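Local coordinates for protein putative peptidase M23 (Pseudomonas aeruginosa PAO1, PDB 2HSI) that binds a zinc ion and is probably a metalloendopeptidase of the M23 peptidase family, at residues 40-45 against 72-77; 207-212 against 252-257; 44-49 against 94-99. All blocks are in the same frame, centred on the assembly; numbering follows the deposited sequence. Where two conformers were deposited one is given.

Contact 1 (40-45 against 72-77); sequences AVVDLG and AVVGIP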
loop_
_atom_site.group_PDB
_atom_site.type_symbol
_atom_site.label_atom_id
_atom_site.label_comp_id
_atom_site.label_asym_id
_atom_site.label_seq_id
_atom_site.Cartn_x
_atom_site.Cartn_y
_atom_site.Cartn_z
ATOM N N ALA A 40 -7.645 6.249 7.408
ATOM C CA ALA A 40 -8.276 7.472 7.913
ATOM C C ALA A 40 -7.835 8.656 7.077
ATOM O O ALA A 40 -6.638 8.845 6.851
ATOM C CB ALA A 40 -7.918 7.690 9.376
ATOM N N VAL A 41 -8.804 9.444 6.616
ATOM C CA VAL A 41 -8.528 10.697 5.914
ATOM C C VAL A 41 -8.634 11.830 6.926
ATOM O O VAL A 41 -9.688 12.034 7.524
ATOM C CB VAL A 41 -9.489 10.924 4.720
ATOM C CG1 VAL A 41 -9.187 12.267 4.017
ATOM C CG2 VAL A 41 -9.414 9.746 3.730
ATOM N N VAL A 42 -7.529 12.537 7.145
ATOM C CA VAL A 42 -7.453 13.524 8.228
ATOM C C VAL A 42 -7.189 14.925 7.684
ATOM O O VAL A 42 -6.196 15.146 7.004
ATOM C CB VAL A 42 -6.362 13.149 9.283
ATOM C CG1 VAL A 42 -6.408 14.082 10.473
ATOM C CG2 VAL A 42 -6.522 11.699 9.769
ATOM N N ASP A 43 -8.091 15.858 7.993
ATOM C CA ASP A 43 -7.906 17.289 7.722
ATOM C C ASP A 43 -6.682 17.761 8.496
ATOM O O ASP A 43 -6.606 17.619 9.710
ATOM C CB ASP A 43 -9.172 18.051 8.162
ATOM C CG ASP A 43 -9.164 19.554 7.780
ATOM O OD1 ASP A 43 -8.108 20.129 7.463
ATOM O OD2 ASP A 43 -10.248 20.172 7.814
ATOM N N LEU A 44 -5.708 18.316 7.786
ATOM C CA LEU A 44 -4.481 18.782 8.438
ATOM C C LEU A 44 -4.537 20.208 8.982
ATOM O O LEU A 44 -3.621 20.633 9.692
ATOM C CB LEU A 44 -3.275 18.618 7.496
ATOM C CG LEU A 44 -2.961 17.169 7.112
ATOM C CD1 LEU A 44 -1.656 17.098 6.341
ATOM C CD2 LEU A 44 -2.863 16.318 8.373
ATOM N N GLY A 45 -5.602 20.943 8.665
ATOM C CA GLY A 45 -5.683 22.374 9.006
ATOM C C GLY A 45 -4.585 23.191 8.330
ATOM O O GLY A 45 -3.975 24.071 8.953
ATOM N N ALA A 72 -4.150 14.253 5.186
ATOM C CA ALA A 72 -3.336 13.035 5.268
ATOM C C ALA A 72 -4.210 11.815 4.978
ATOM O O ALA A 72 -5.379 11.758 5.382
ATOM C CB ALA A 72 -2.678 12.912 6.640
ATOM N N VAL A 73 -3.647 10.840 4.271
ATOM C CA VAL A 73 -4.334 9.585 3.970
ATOM C C VAL A 73 -3.519 8.531 4.703
ATOM O O VAL A 73 -2.412 8.186 4.275
ATOM C CB VAL A 73 -4.412 9.316 2.435
ATOM C CG1 VAL A 73 -5.051 7.966 2.133
ATOM C CG2 VAL A 73 -5.207 10.417 1.737
ATOM N N VAL A 74 -4.063 8.072 5.832
ATOM C CA VAL A 74 -3.283 7.396 6.875
ATOM C C VAL A 74 -3.644 5.918 6.926
ATOM O O VAL A 74 -4.816 5.572 7.076
ATOM C CB VAL A 74 -3.553 8.019 8.292
ATOM C CG1 VAL A 74 -2.618 7.428 9.355
ATOM C CG2 VAL A 74 -3.422 9.543 8.278
ATOM N N GLY A 75 -2.637 5.056 6.803
ATOM C CA GLY A 75 -2.839 3.614 6.946
ATOM C C GLY A 75 -2.872 3.226 8.417
ATOM O O GLY A 75 -2.000 3.634 9.183
ATOM N N ILE A 76 -3.885 2.449 8.807
ATOM C CA ILE A 76 -4.046 2.010 10.199
ATOM C C ILE A 76 -3.690 0.527 10.323
ATOM O O ILE A 76 -4.379 -0.323 9.761
ATOM C CB ILE A 76 -5.494 2.230 10.717
ATOM C CG1 ILE A 76 -6.014 3.632 10.363
ATOM C CG2 ILE A 76 -5.585 1.951 12.221
ATOM C CD1 ILE A 76 -5.207 4.791 10.936
ATOM N N PRO A 77 -2.602 0.208 11.054
ATOM C CA PRO A 77 -2.255 -1.222 11.189
ATOM C C PRO A 77 -3.388 -2.071 11.772
ATOM O O PRO A 77 -4.199 -1.576 12.565
ATOM C CB PRO A 77 -1.059 -1.204 12.132
ATOM C CG PRO A 77 -0.470 0.165 11.979
ATOM C CD PRO A 77 -1.622 1.074 11.738
#
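A40 and V74 face each other as an antiparallel hydrogen-bonded pair, A40 N reaching V74 O at 2.9 Å and V74 N returning to A40 O. V42 and A72 repeat this reciprocal pair two residues further along the strand. V41 and V73 form the non-hydrogen-bonded pair between them, where V41 CA brings a CA-H...O contact to A72 O at 3.4 Å. The V74 side chain starts with CB 3.5 Å from A40 O. With CG1 anti to the backbone N (chi1 -173°), CG2 falls beside that N and stays 3.6 Å from A40 O before meeting V42 CG2 at 4.1 Å; the two valines cross obliquely. Beyond the ladder, L44 CG settles 3.7 Å from A72 N while its CD2 rests on A72 CB at 3.8 Å. A40, V42, A72 and V74 share one sheet face, where F100 packs on A40 and V42 and L87 on V42 and A72. The chemistry is thus divided: four backbone bonds satisfy the N and O atoms of A40, V42, A72 and V74 and set the register of edge strand 39-43, while small aliphatic groups contribute to the apolar packing on that face of the N-terminal sheet.

Contact 2 (207-212 against 252-257); sequences YFFNGK and TGRATG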
loop_
_atom_site.group_PDB
_atom_site.type_symbol
_atom_site.label_atom_id
_atom_site.label_comp_id
_atom_site.label_asym_id
_atom_site.label_seq_id
_atom_site.Cartn_x
_atom_site.Cartn_y
_atom_site.Cartn_z
ATOM N N TYR A 207 11.827 -14.889 -3.254
ATOM C CA TYR A 207 11.929 -15.149 -1.825
ATOM C C TYR A 207 11.438 -16.523 -1.437
ATOM O O TYR A 207 10.631 -17.116 -2.141
ATOM C CB TYR A 207 11.152 -14.078 -1.055
ATOM C CG TYR A 207 11.638 -12.663 -1.306
ATOM C CD1 TYR A 207 13.003 -12.367 -1.357
ATOM C CD2 TYR A 207 10.733 -11.618 -1.470
ATOM C CE1 TYR A 207 13.459 -11.072 -1.570
ATOM C CE2 TYR A 207 11.177 -10.324 -1.693
ATOM C CZ TYR A 207 12.533 -10.055 -1.733
ATOM O OH TYR A 207 12.965 -8.767 -1.952
ATOM N N PHE A 208 11.936 -17.015 -0.304
ATOM C CA PHE A 208 11.587 -18.342 0.198
ATOM C C PHE A 208 10.078 -18.537 0.389
ATOM O O PHE A 208 9.521 -19.531 -0.072
ATOM C CB PHE A 208 12.337 -18.640 1.507
ATOM C CG PHE A 208 12.109 -20.033 2.027
ATOM C CD1 PHE A 208 12.915 -21.082 1.600
ATOM C CD2 PHE A 208 11.073 -20.303 2.928
ATOM C CE1 PHE A 208 12.700 -22.382 2.064
ATOM C CE2 PHE A 208 10.846 -21.596 3.393
ATOM C CZ PHE A 208 11.662 -22.636 2.964
ATOM N N PHE A 209 9.426 -17.596 1.072
ATOM C CA PHE A 209 7.986 -17.682 1.336
ATOM C C PHE A 209 7.137 -17.060 0.225
ATOM O O PHE A 209 6.201 -17.689 -0.284
ATOM C CB PHE A 209 7.643 -17.035 2.685
ATOM C CG PHE A 209 8.239 -17.751 3.868
ATOM C CD1 PHE A 209 7.752 -18.989 4.262
ATOM C CD2 PHE A 209 9.284 -17.182 4.590
ATOM C CE1 PHE A 209 8.306 -19.665 5.357
ATOM C CE2 PHE A 209 9.843 -17.843 5.689
ATOM C CZ PHE A 209 9.354 -19.087 6.068
ATOM N N ASN A 210 7.480 -15.830 -0.147
ATOM C CA ASN A 210 6.673 -15.036 -1.075
ATOM C C ASN A 210 6.909 -15.311 -2.558
ATOM O O ASN A 210 6.148 -14.832 -3.387
ATOM C CB ASN A 210 6.855 -13.535 -0.785
ATOM C CG ASN A 210 6.165 -13.097 0.503
ATOM O OD1 ASN A 210 5.277 -13.788 1.007
ATOM N ND2 ASN A 210 6.563 -11.936 1.030
ATOM N N GLY A 211 7.955 -16.069 -2.891
ATOM C CA GLY A 211 8.301 -16.322 -4.296
ATOM C C GLY A 211 8.674 -15.063 -5.053
ATOM O O GLY A 211 9.238 -14.122 -4.467
ATOM N N LYS A 212 8.367 -15.037 -6.351
ATOM C CA LYS A 212 8.695 -13.867 -7.169
ATOM C C LYS A 212 7.833 -12.691 -6.723
ATOM O O LYS A 212 6.605 -12.747 -6.765
ATOM C CB LYS A 212 8.549 -14.131 -8.672
ATOM C CG LYS A 212 9.454 -15.249 -9.203
ATOM C CD LYS A 212 9.494 -15.248 -10.718
ATOM C CE LYS A 212 9.954 -16.602 -11.243
ATOM N NZ LYS A 212 11.228 -17.067 -10.633
ATOM N N THR A 252 4.856 -19.447 -7.252
ATOM C CA THR A 252 6.223 -19.511 -6.730
ATOM C C THR A 252 6.276 -19.253 -5.226
ATOM O O THR A 252 5.337 -18.698 -4.650
ATOM C CB THR A 252 7.191 -18.548 -7.462
ATOM O OG1 THR A 252 6.677 -17.207 -7.413
ATOM C CG2 THR A 252 7.400 -18.990 -8.913
ATOM N N GLY A 253 7.380 -19.665 -4.602
ATOM C CA GLY A 253 7.524 -19.603 -3.149
ATOM C C GLY A 253 6.675 -20.657 -2.476
ATOM O O GLY A 253 6.464 -21.740 -3.032
ATOM N N ARG A 254 6.182 -20.343 -1.281
ATOM C CA ARG A 254 5.340 -21.278 -0.540
ATOM C C ARG A 254 3.857 -21.060 -0.846
ATOM O O ARG A 254 3.127 -20.428 -0.079
ATOM C CB ARG A 254 5.633 -21.214 0.962
ATOM C CG ARG A 254 7.041 -21.670 1.322
ATOM C CD ARG A 254 7.113 -22.206 2.740
ATOM N NE ARG A 254 6.496 -23.526 2.866
ATOM C CZ ARG A 254 6.208 -24.117 4.022
ATOM N NH1 ARG A 254 6.470 -23.509 5.174
ATOM N NH2 ARG A 254 5.647 -25.318 4.027
ATOM N N ALA A 255 3.431 -21.586 -1.989
ATOM C CA ALA A 255 2.041 -21.516 -2.416
ATOM C C ALA A 255 1.549 -22.886 -2.878
ATOM O O ALA A 255 2.324 -23.688 -3.408
ATOM C CB ALA A 255 1.874 -20.478 -3.523
ATOM N N THR A 256 0.261 -23.143 -2.661
ATOM C CA THR A 256 -0.386 -24.390 -3.076
ATOM C C THR A 256 -1.356 -24.133 -4.240
ATOM O O THR A 256 -2.571 -23.984 -4.050
ATOM C CB THR A 256 -1.070 -25.125 -1.875
ATOM O OG1 THR A 256 -2.054 -26.047 -2.361
ATOM C CG2 THR A 256 -1.733 -24.138 -0.902
ATOM N N GLY A 257 -0.801 -24.082 -5.448
ATOM C CA GLY A 257 -1.553 -23.676 -6.636
ATOM C C GLY A 257 -1.420 -22.176 -6.862
ATOM O O GLY A 257 -0.790 -21.487 -6.050
#
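Y207 brings its carbonyl O to within 4.1 Å of G253 CA, and the same oxygen accepts from G211 N while Y207 N donates to G211 O, closing the loop into a compact hairpin turn. At F208 the ring runs side by side with the R254 chain, CE2 lying 3.8 Å from R254 CD, and the backbone O of F208 approaches R254 CG. F209 stands next to it: F208 CD2 sits over the centre of one face of the F209 ring, 3.6 Å above its plane, so the neighbouring rings brace each other. F209 CD1 in turn meets R254 CD at 3.6 Å, and CE1 lies at the edge of the guanidinium group, near its plane; the planes of ring and guanidinium are 39° apart. A bend at chi3 (74°) turns the guanidinium off the line of the arginine methylenes, which do most of the touching. F209 O accepts R254 N at 2.8 Å, the donor standing above the carbonyl plane. N210 turns its side chain from the contact, about 8 Å from the zinc, and its ND2 hydrogen-bonds to Q137 OE1. Next comes G211, whose CA passes 3.6 Å from that of G253, an approach two residues without side chains can make. K212 N then donates nearly straight (168°) to T252 OG1 at 2.9 Å, an oxygen also hydrogen-bonded to L229 O. K212 NZ forms a salt bridge with D206. The contact thus pins the turn between strands 199-207 and 213-219 to the loop leading into strand 260-266, which carries zinc ligand H261. Helix 127-141 packs alongside, I130 touching both phenylalanines, while strand 222-229 flanks N210 and K212.

Contact 3 (44-49 against 94-99); sequences LGEEGP and GNHEER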
loop_
_atom_site.group_PDB
_atom_site.type_symbol
_atom_site.label_atom_id
_atom_site.label_comp_id
_atom_site.label_asym_id
_atom_site.label_seq_id
_atom_site.Cartn_x
_atom_site.Cartn_y
_atom_site.Cartn_z
ATOM N N LEU A 44 -5.708 18.316 7.786
ATOM C CA LEU A 44 -4.481 18.782 8.438
ATOM C C LEU A 44 -4.537 20.208 8.982
ATOM O O LEU A 44 -3.621 20.633 9.692
ATOM C CB LEU A 44 -3.275 18.618 7.496
ATOM C CG LEU A 44 -2.961 17.169 7.112
ATOM C CD1 LEU A 44 -1.656 17.098 6.341
ATOM C CD2 LEU A 44 -2.863 16.318 8.373
ATOM N N GLY A 45 -5.602 20.943 8.665
ATOM C CA GLY A 45 -5.683 22.374 9.006
ATOM C C GLY A 45 -4.585 23.191 8.330
ATOM O O GLY A 45 -3.975 24.071 8.953
ATOM N N GLU A 46 -4.292 22.847 7.075
ATOM C CA GLU A 46 -3.247 23.492 6.273
ATOM C C GLU A 46 -3.755 23.683 4.831
ATOM O O GLU A 46 -4.458 22.819 4.298
ATOM C CB GLU A 46 -1.962 22.627 6.264
ATOM C CG GLU A 46 -1.259 22.453 7.619
ATOM C CD GLU A 46 -0.433 23.667 8.083
ATOM O OE1 GLU A 46 -0.137 24.586 7.285
ATOM O OE2 GLU A 46 -0.061 23.704 9.274
ATOM N N GLU A 47 -3.421 24.814 4.207
ATOM C CA GLU A 47 -3.832 25.087 2.813
ATOM C C GLU A 47 -2.732 25.752 1.985
ATOM O O GLU A 47 -2.870 25.871 0.766
ATOM C CB GLU A 47 -5.097 25.962 2.770
ATOM C CG GLU A 47 -4.888 27.397 3.287
ATOM C CD GLU A 47 -6.073 28.302 3.039
ATOM O OE1 GLU A 47 -7.224 27.836 3.062
ATOM O OE2 GLU A 47 -5.850 29.498 2.803
ATOM N N GLY A 48 -1.660 26.189 2.649
ATOM C CA GLY A 48 -0.524 26.852 1.985
ATOM C C GLY A 48 0.529 25.869 1.494
ATOM O O GLY A 48 0.213 24.950 0.740
ATOM N N PRO A 49 1.803 26.066 1.901
ATOM C CA PRO A 49 2.876 25.146 1.512
ATOM C C PRO A 49 2.561 23.724 2.004
ATOM O O PRO A 49 1.796 23.577 2.970
ATOM C CB PRO A 49 4.108 25.729 2.218
ATOM C CG PRO A 49 3.782 27.152 2.421
ATOM C CD PRO A 49 2.315 27.157 2.743
ATOM N N GLY A 94 4.648 26.348 11.897
ATOM C CA GLY A 94 4.568 25.748 13.219
ATOM C C GLY A 94 3.975 24.358 13.222
ATOM O O GLY A 94 3.046 24.067 12.477
ATOM N N ASN A 95 4.519 23.507 14.084
ATOM C CA ASN A 95 4.062 22.133 14.198
ATOM C C ASN A 95 2.818 22.043 15.058
ATOM O O ASN A 95 2.596 22.889 15.928
ATOM C CB ASN A 95 5.165 21.241 14.775
ATOM C CG ASN A 95 6.394 21.200 13.893
ATOM O OD1 ASN A 95 6.352 21.640 12.744
ATOM N ND2 ASN A 95 7.499 20.673 14.426
ATOM N N HIS A 96 2.008 21.020 14.802
ATOM C CA HIS A 96 0.777 20.801 15.562
ATOM C C HIS A 96 0.354 19.351 15.451
ATOM O O HIS A 96 0.777 18.651 14.543
ATOM C CB HIS A 96 -0.348 21.732 15.090
ATOM C CG HIS A 96 -0.523 21.785 13.599
ATOM N ND1 HIS A 96 -1.579 21.177 12.958
ATOM C CD2 HIS A 96 0.191 22.413 12.635
ATOM C CE1 HIS A 96 -1.502 21.416 11.661
ATOM N NE2 HIS A 96 -0.436 22.161 11.436
ATOM N N GLU A 97 -0.470 18.900 16.390
ATOM C CA GLU A 97 -0.987 17.543 16.356
ATOM C C GLU A 97 -2.444 17.573 15.991
ATOM O O GLU A 97 -3.183 18.464 16.417
ATOM C CB GLU A 97 -0.855 16.874 17.715
ATOM C CG GLU A 97 0.539 16.454 18.074
ATOM C CD GLU A 97 0.560 15.562 19.295
ATOM O OE1 GLU A 97 -0.469 15.485 20.009
ATOM O OE2 GLU A 97 1.610 14.940 19.542
ATOM N N GLU A 98 -2.861 16.596 15.200
ATOM C CA GLU A 98 -4.259 16.489 14.823
ATOM C C GLU A 98 -4.781 15.120 15.197
ATOM O O GLU A 98 -4.220 14.102 14.798
ATOM C CB GLU A 98 -4.444 16.756 13.330
ATOM C CG GLU A 98 -4.015 18.162 12.869
ATOM C CD GLU A 98 -4.681 19.317 13.626
ATOM O OE1 GLU A 98 -5.889 19.268 13.938
ATOM O OE2 GLU A 98 -3.982 20.302 13.886
ATOM N N ARG A 99 -5.849 15.103 15.981
ATOM C CA ARG A 99 -6.431 13.841 16.410
ATOM C C ARG A 99 -7.450 13.284 15.430
ATOM O O ARG A 99 -8.122 14.024 14.712
ATOM C CB ARG A 99 -7.034 13.956 17.819
ATOM C CG ARG A 99 -5.977 14.105 18.870
ATOM C CD ARG A 99 -6.506 13.843 20.249
ATOM N NE ARG A 99 -5.578 14.324 21.259
ATOM C CZ ARG A 99 -5.667 14.046 22.555
ATOM N NH1 ARG A 99 -6.654 13.289 23.009
ATOM N NH2 ARG A 99 -4.762 14.525 23.398
HETATM O O HOH W 1 1.338 25.398 10.823
#
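E46 OE2 is gripped twice: H96 NE2 donates to it at 2.7 Å, and a water donates to it at 2.7 Å. The same water gives its other bond to G94 O, also at 2.7 Å, so the carboxylate is tied both to the histidine ring and, through the water, to the backbone two residues before H96. The histidine bond uses the anti lone pair of OE2, turned from the other carboxylate oxygen. The glutamate and histidine side chains come from opposite directions and their flat groups are nearly coplanar, 27° apart. E46 reaches the ring by bending at chi2 (-77°). On the far nitrogen, H96 ND1 donates to E98 OE2 at 2.7 Å, again on the anti lone pair, so the imidazole is held by a carboxylate at each nitrogen and its rotation is fixed. E46 OE2 and E98 OE2 stay 6.9 Å apart with the ring between them; donation from both nitrogens would be consistent with a positively charged imidazolium that offsets their like charges. L44 O completes the ring's edge, 3.0 Å from H96 CE1 and near the ring plane, which suits the polarised C-H between the two nitrogens. H96 CG lies between the backbone N and the carbonyl carbon (chi1 47°), with the ring directed at the 44-46 loop. E98 CG adds a looser packing contact to L44 O at 4.0 Å. Far from the zinc, this surface contact fastens the loop after strand 39-43 to strand 96-102; both strands are outermost in the N-terminal sheet. L44 and E46 form backbone hydrogen bonds with W70 of strand 70-75, while H96 and E98 form them with V89 and L87 of strand 83-90; the L44 side chain packs inward on L87 and P51.

From the N terminus, strand 39-43 and the loop behind it open two contacts at once. Contact 1 closes first, at 72-77, looping out strands 52-55 and 58-64; contact 3 starts from the same stretch a few residues on, sharing L44 and G45, and closes later, at 94-99, after strand 83-90, so the loops interleave. Together they bind strand 39-43 to strand 70-75 on one flank and bring its end to strand 96-102, drawing both edges of the N-terminal sheet together. Contact 2 follows in series, joining 207-212 to 252-257 within the zinc-binding domain, its nearest atoms about 17 Å from contact 1 and about 31 Å from contact 3.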